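Local coordinates for RagA protein (Porphyromonas gingivalis, PDB 6SLN) that probably imports nutrients across the bacterial outer membrane as a TonB-dependent receptor, with a plug domain seated inside a beta-barrel, at residues G332-E337 with A344-Y349; V172-P177 with S370-N375. All blocks are in the same frame, centred on the assembly; numbering follows the deposited sequence.

Interaction 1 (G332-E337 with A344-Y349)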
loop_
_atom_site.group_PDB
_atom_site.type_symbol
_atom_site.label_atom_id
_atom_site.label_comp_id
_atom_site.label_asym_id
_atom_site.label_seq_id
_atom_site.Cartn_x
_atom_site.Cartn_y
_atom_site.Cartn_z
ATOM N N GLY A 332 -25.455 -17.302 2.765
ATOM C CA GLY A 332 -24.865 -18.598 2.490
ATOM C C GLY A 332 -23.375 -18.635 2.752
ATOM O O GLY A 332 -22.708 -17.610 2.917
ATOM N N TYR A 333 -22.860 -19.857 2.785
ATOM C CA TYR A 333 -21.454 -20.119 3.022
ATOM C C TYR A 333 -20.993 -21.146 2.001
ATOM O O TYR A 333 -21.776 -21.990 1.552
ATOM C CB TYR A 333 -21.235 -20.613 4.466
ATOM C CG TYR A 333 -19.933 -21.328 4.742
ATOM C CD1 TYR A 333 -18.772 -20.615 5.030
ATOM C CD2 TYR A 333 -19.871 -22.724 4.746
ATOM C CE1 TYR A 333 -17.569 -21.271 5.298
ATOM C CE2 TYR A 333 -18.681 -23.391 5.014
ATOM C CZ TYR A 333 -17.526 -22.660 5.294
ATOM O OH TYR A 333 -16.330 -23.316 5.567
ATOM N N PHE A 334 -19.727 -21.046 1.605
ATOM C CA PHE A 334 -19.175 -22.003 0.657
ATOM C C PHE A 334 -17.677 -22.067 0.866
ATOM O O PHE A 334 -17.018 -21.027 0.933
ATOM C CB PHE A 334 -19.508 -21.612 -0.784
ATOM C CG PHE A 334 -18.896 -22.508 -1.825
ATOM C CD1 PHE A 334 -17.614 -22.269 -2.308
ATOM C CD2 PHE A 334 -19.617 -23.574 -2.351
ATOM C CE1 PHE A 334 -17.056 -23.079 -3.262
ATOM C CE2 PHE A 334 -19.060 -24.398 -3.321
ATOM C CZ PHE A 334 -17.777 -24.146 -3.771
ATOM N N ASP A 335 -17.148 -23.282 0.981
ATOM C CA ASP A 335 -15.710 -23.480 1.058
ATOM C C ASP A 335 -15.354 -24.681 0.208
ATOM O O ASP A 335 -15.898 -25.767 0.417
ATOM C CB ASP A 335 -15.244 -23.676 2.496
ATOM C CG ASP A 335 -13.744 -23.591 2.628
ATOM O OD1 ASP A 335 -13.062 -23.532 1.585
ATOM O OD2 ASP A 335 -13.243 -23.573 3.772
ATOM N N GLN A 336 -14.455 -24.483 -0.750
ATOM C CA GLN A 336 -13.947 -25.565 -1.583
ATOM C C GLN A 336 -12.439 -25.603 -1.426
ATOM O O GLN A 336 -11.745 -24.683 -1.869
ATOM C CB GLN A 336 -14.344 -25.369 -3.041
ATOM C CG GLN A 336 -13.840 -26.461 -3.969
ATOM C CD GLN A 336 -13.895 -26.051 -5.418
ATOM O OE1 GLN A 336 -14.569 -25.085 -5.776
ATOM N NE2 GLN A 336 -13.168 -26.761 -6.260
ATOM N N GLU A 337 -11.934 -26.657 -0.795
ATOM C CA GLU A 337 -10.502 -26.789 -0.566
ATOM C C GLU A 337 -9.820 -27.391 -1.782
ATOM O O GLU A 337 -10.373 -28.273 -2.453
ATOM C CB GLU A 337 -10.228 -27.650 0.669
ATOM C CG GLU A 337 -10.242 -26.881 1.981
ATOM C CD GLU A 337 -9.556 -25.517 1.854
ATOM O OE1 GLU A 337 -10.129 -24.523 2.367
ATOM O OE2 GLU A 337 -8.451 -25.439 1.242
ATOM N N ALA A 344 -4.891 -24.135 -2.054
ATOM C CA ALA A 344 -5.754 -23.378 -2.944
ATOM C C ALA A 344 -7.181 -23.586 -2.472
ATOM O O ALA A 344 -7.531 -24.653 -1.968
ATOM C CB ALA A 344 -5.588 -23.790 -4.413
ATOM N N ASN A 345 -7.993 -22.550 -2.627
ATOM C CA ASN A 345 -9.349 -22.653 -2.131
ATOM C C ASN A 345 -10.132 -21.425 -2.565
ATOM O O ASN A 345 -9.570 -20.390 -2.945
ATOM C CB ASN A 345 -9.384 -22.781 -0.612
ATOM C CG ASN A 345 -8.494 -21.783 0.057
ATOM O OD1 ASN A 345 -8.867 -20.634 0.224
ATOM N ND2 ASN A 345 -7.287 -22.207 0.421
ATOM N N PHE A 346 -11.445 -21.565 -2.491
ATOM C CA PHE A 346 -12.383 -20.484 -2.693
ATOM C C PHE A 346 -13.375 -20.586 -1.553
ATOM O O PHE A 346 -14.121 -21.568 -1.470
ATOM C CB PHE A 346 -13.082 -20.608 -4.041
ATOM C CG PHE A 346 -13.818 -19.378 -4.455
ATOM C CD1 PHE A 346 -15.070 -19.102 -3.947
ATOM C CD2 PHE A 346 -13.259 -18.504 -5.353
ATOM C CE1 PHE A 346 -15.745 -17.981 -4.329
ATOM C CE2 PHE A 346 -13.930 -17.391 -5.736
ATOM C CZ PHE A 346 -15.178 -17.128 -5.225
ATOM N N LYS A 347 -13.355 -19.602 -0.659
ATOM C CA LYS A 347 -14.370 -19.467 0.374
ATOM C C LYS A 347 -15.197 -18.220 0.086
ATOM O O LYS A 347 -14.655 -17.189 -0.325
ATOM C CB LYS A 347 -13.750 -19.382 1.783
ATOM C CG LYS A 347 -12.425 -20.123 1.953
ATOM C CD LYS A 347 -12.077 -20.325 3.436
ATOM C CE LYS A 347 -10.718 -21.010 3.614
ATOM N NZ LYS A 347 -9.587 -20.067 3.364
ATOM N N ARG A 348 -16.506 -18.310 0.288
ATOM C CA ARG A 348 -17.349 -17.130 0.182
ATOM C C ARG A 348 -18.427 -17.162 1.257
ATOM O O ARG A 348 -18.902 -18.233 1.646
ATOM C CB ARG A 348 -17.978 -17.002 -1.221
ATOM C CG ARG A 348 -19.329 -17.690 -1.396
ATOM C CD ARG A 348 -20.061 -17.174 -2.638
ATOM N NE ARG A 348 -19.930 -18.081 -3.771
ATOM C CZ ARG A 348 -20.581 -19.235 -3.897
ATOM N NH1 ARG A 348 -21.423 -19.644 -2.964
ATOM N NH2 ARG A 348 -20.383 -19.986 -4.964
ATOM N N TYR A 349 -18.767 -15.974 1.757
ATOM C CA TYR A 349 -19.926 -15.730 2.610
ATOM C C TYR A 349 -20.835 -14.763 1.857
ATOM O O TYR A 349 -20.476 -13.597 1.662
ATOM C CB TYR A 349 -19.516 -15.140 3.957
ATOM C CG TYR A 349 -18.479 -15.943 4.711
ATOM C CD1 TYR A 349 -17.146 -15.923 4.328
ATOM C CD2 TYR A 349 -18.828 -16.711 5.819
ATOM C CE1 TYR A 349 -16.196 -16.651 5.013
ATOM C CE2 TYR A 349 -17.880 -17.435 6.508
ATOM C CZ TYR A 349 -16.565 -17.400 6.100
ATOM O OH TYR A 349 -15.603 -18.116 6.772
#

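Interaction 2 (V172-P177 with S370-N375). With C8E ((hydroxyethyloxy)tri(ethyloxy)octane), chain J.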
loop_
_atom_site.group_PDB
_atom_site.type_symbol
_atom_site.label_atom_id
_atom_site.label_comp_id
_atom_site.label_asym_id
_atom_site.label_seq_id
_atom_site.Cartn_x
_atom_site.Cartn_y
_atom_site.Cartn_z
ATOM N N VAL A 172 -19.069 -13.025 -10.396
ATOM C CA VAL A 172 -20.118 -14.041 -10.473
ATOM C C VAL A 172 -19.828 -15.183 -9.504
ATOM O O VAL A 172 -20.744 -15.705 -8.864
ATOM C CB VAL A 172 -20.279 -14.553 -11.916
ATOM C CG1 VAL A 172 -21.163 -15.789 -11.931
ATOM C CG2 VAL A 172 -20.879 -13.487 -12.790
ATOM N N ALA A 173 -18.552 -15.580 -9.370
ATOM C CA ALA A 173 -18.168 -16.572 -8.363
ATOM C C ALA A 173 -18.449 -16.116 -6.922
ATOM O O ALA A 173 -18.639 -16.965 -6.040
ATOM C CB ALA A 173 -16.686 -16.918 -8.505
ATOM N N THR A 174 -18.449 -14.807 -6.648
ATOM C CA THR A 174 -18.770 -14.338 -5.302
ATOM C C THR A 174 -20.267 -14.353 -5.021
ATOM O O THR A 174 -20.678 -13.911 -3.943
ATOM C CB THR A 174 -18.228 -12.918 -5.057
ATOM O OG1 THR A 174 -18.979 -11.946 -5.814
ATOM C CG2 THR A 174 -16.724 -12.817 -5.404
ATOM N N MET A 175 -21.080 -14.849 -5.950
ATOM C CA MET A 175 -22.527 -14.900 -5.798
ATOM C C MET A 175 -22.980 -16.324 -5.499
ATOM O O MET A 175 -22.381 -17.300 -5.960
ATOM C CB MET A 175 -23.240 -14.404 -7.061
ATOM C CG MET A 175 -22.883 -12.991 -7.547
ATOM S SD MET A 175 -24.226 -12.397 -8.597
ATOM C CE MET A 175 -23.807 -10.670 -8.777
ATOM N N ASN A 176 -24.058 -16.434 -4.737
ATOM C CA ASN A 176 -24.645 -17.725 -4.408
ATOM C C ASN A 176 -25.507 -18.194 -5.579
ATOM O O ASN A 176 -26.574 -17.620 -5.836
ATOM C CB ASN A 176 -25.447 -17.604 -3.104
ATOM C CG ASN A 176 -26.068 -18.917 -2.641
ATOM O OD1 ASN A 176 -25.947 -19.964 -3.289
ATOM N ND2 ASN A 176 -26.758 -18.854 -1.507
ATOM N N PRO A 177 -25.093 -19.247 -6.297
ATOM C CA PRO A 177 -25.825 -19.650 -7.509
ATOM C C PRO A 177 -27.187 -20.232 -7.231
ATOM O O PRO A 177 -27.966 -20.409 -8.178
ATOM C CB PRO A 177 -24.907 -20.696 -8.146
ATOM C CG PRO A 177 -23.658 -20.729 -7.282
ATOM C CD PRO A 177 -24.046 -20.218 -5.951
ATOM N N SER A 370 -26.446 -7.552 -3.753
ATOM C CA SER A 370 -25.651 -8.731 -3.439
ATOM C C SER A 370 -24.306 -8.304 -2.867
ATOM O O SER A 370 -23.810 -7.210 -3.137
ATOM C CB SER A 370 -25.441 -9.620 -4.674
ATOM O OG SER A 370 -24.684 -8.948 -5.665
ATOM N N GLY A 371 -23.711 -9.193 -2.082
ATOM C CA GLY A 371 -22.408 -8.907 -1.513
ATOM C C GLY A 371 -21.773 -10.177 -0.998
ATOM O O GLY A 371 -22.424 -11.217 -0.861
ATOM N N ALA A 372 -20.487 -10.073 -0.688
ATOM C CA ALA A 372 -19.740 -11.258 -0.317
ATOM C C ALA A 372 -18.450 -10.872 0.381
ATOM O O ALA A 372 -17.848 -9.838 0.071
ATOM C CB ALA A 372 -19.415 -12.108 -1.552
ATOM N N ILE A 373 -18.049 -11.712 1.333
ATOM C CA ILE A 373 -16.670 -11.776 1.793
ATOM C C ILE A 373 -16.076 -13.047 1.202
ATOM O O ILE A 373 -16.630 -14.137 1.375
ATOM C CB ILE A 373 -16.579 -11.755 3.324
ATOM C CG1 ILE A 373 -17.101 -10.423 3.875
ATOM C CG2 ILE A 373 -15.141 -11.967 3.770
ATOM C CD1 ILE A 373 -16.942 -10.300 5.394
ATOM N N ALA A 374 -14.977 -12.914 0.477
ATOM C CA ALA A 374 -14.454 -14.008 -0.317
ATOM C C ALA A 374 -12.968 -14.181 -0.047
ATOM O O ALA A 374 -12.242 -13.197 0.129
ATOM C CB ALA A 374 -14.716 -13.764 -1.813
ATOM N N ASN A 375 -12.523 -15.443 -0.011
ATOM C CA ASN A 375 -11.118 -15.797 0.185
ATOM C C ASN A 375 -10.679 -16.649 -1.002
ATOM O O ASN A 375 -11.184 -17.763 -1.197
ATOM C CB ASN A 375 -10.919 -16.533 1.507
ATOM C CG ASN A 375 -11.422 -15.732 2.704
ATOM O OD1 ASN A 375 -11.024 -14.583 2.904
ATOM N ND2 ASN A 375 -12.298 -16.337 3.505
HETATM C C1 C8E J . -31.136 -11.054 4.934
HETATM C C2 C8E J . -29.727 -10.532 4.641
HETATM C C3 C8E J . -29.567 -9.813 3.284
HETATM C C4 C8E J . -28.107 -9.379 3.047
HETATM C C5 C8E J . -27.834 -8.756 1.675
HETATM C C6 C8E J . -26.566 -7.894 1.643
HETATM C C7 C8E J . -26.193 -7.496 0.211
HETATM C C8 C8E J . -24.907 -6.669 0.118
HETATM O O9 C8E J . -25.207 -5.304 -0.128
HETATM C C10 C8E J . -24.108 -4.417 0.039
HETATM C C11 C8E J . -24.444 -3.292 1.025
HETATM O O12 C8E J . -24.830 -2.070 0.424
HETATM C C13 C8E J . -26.053 -1.566 0.949
HETATM C C14 C8E J . -26.609 -0.386 0.136
HETATM O O15 C8E J . -27.996 -0.523 -0.124
HETATM C C16 C8E J . -28.435 0.017 -1.363
HETATM C C17 C8E J . -29.797 0.698 -1.194
HETATM O O18 C8E J . -30.240 1.334 -2.383
HETATM C C19 C8E J . -31.412 0.784 -2.961
HETATM C C20 C8E J . -32.390 1.876 -3.414
HETATM O O21 C8E J . -33.049 1.519 -4.624
HETATM O O HOH W 1 -23.030 -12.611 -3.032
#

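Interaction 1 (G332-E337 with A344-Y349)
Gly332 meets Tyr349 through its backbone: Gly332 O receives a CA-H...O contact from Tyr349 CA at 3.4 Å. Next comes Tyr333, whose ring lies beside that of Tyr349, with both side chains pointing the same way. Tyr349 CE2 reaches the edge of the Tyr333 ring at CD1, 3.6 Å away. The two ring planes are oblique, at 58°.

Phe334 turns to the other face of the strands and forms a hydrogen-bonded pair with Arg348. Arg348 N gives to Phe334 O at 2.8 Å, and Phe334 N gives back to Arg348 O. The Arg348 chain bends at chi3 (100°), which turns one face of its guanidinium to Phe334 CB. That CB lies 3.5 Å from Arg348 NH1. NH2 lies above the rim of the Phe334 ring. Arg348 NE is held by Ala173 O of the plug.

Asp335 returns to the face of the tyrosines. Its carboxylate lies alongside the aliphatic part of Lys347, with OD2 3.5 Å from Lys347 CD. The ammonium bends away at the end of its chain and gives a hydrogen bond to Asn345 OD1, from above the carbonyl plane.

Gln336 and Phe346 exchange two more backbone bonds, the one from Gln336 N to Phe346 O being 3.0 Å long. The extended Gln336 side chain carries OE1 to the backbone N of Ala116.

Glu337 folds its carboxylate back beside Asn345, with OE2 3.4 Å from Asn345 CB. Glu337 OE1 is 4.6 Å from Lys347 NZ, too far for a salt bridge. Phe334, Gln336, Phe346 and Arg348 lie on the inner face, where the last three meet the plug. The two short segments run antiparallel, their directions 174° apart, as neighbouring strands of a beta-hairpin in the transmembrane barrel of a TonB-dependent receptor.

Interaction 2 (V172-P177 with S370-N375)
Thr174 and Ala372 point their CB atoms at each other, 3.8 Å apart. The methyl of Thr174, CG2, reaches along the strand to Ala374 CB at 4.2 Å. CG2 lies anti to the carbonyl carbon. The same rotation (chi1 71°) places the hydroxyl between the backbone N and the carbonyl carbon, where OG1 is hydrogen-bonded to Val171 O, in the helix just before it.

Ala372 CB also packs against Thr174 O. That carbonyl is linked to the strand through a water molecule, which donates one hydrogen to Thr174 O (2.8 Å) and the other to Gly371 O (2.7 Å). This is the plug meeting the inner wall of the barrel: residues 172-177 include the end of the short plug helix 169-173. Residues 370-375 belong to a transmembrane strand. The small Gly371 and Ala372 probably allow the plug backbone to lie this close.

Further along, Met175 leaves its backbone at an angle to the strand. Its chain is extended, so only the terminal methyl arrives: CE lies 3.7 Å from Ser370 OG. That hydroxyl is hydrogen-bonded to Asn443 ND2 on the next strand. On the outward side of the wall, a detergent chain rests near Gly371, and Ile373 packs against Ile466 of the second subunit.

Overall arrangement
Strands 345-360 and 363-377 are neighbours in the barrel wall, so the two interactions share one patch of it; interaction 2 adds the plug. Interaction 1 lies within the wall, two strands joined by regular backbone bonds, and is partly buried. One face carries Tyr333, Asp335, Glu337, Lys347 and Tyr349; the other, with two phenylalanines, Gln336 and Arg348, turns inward. Interaction 2 is buried and joins plug to wall by packing of small side chains and a methionine methyl, and by a bridging water. The two meet directly: Lys347 O probably accepts a hydrogen bond from Asn375 N, and the guanidinium of Arg348 packs on Met175 O. Interaction 1 is local in sequence, whereas interaction 2 joins segments nearly two hundred residues apart.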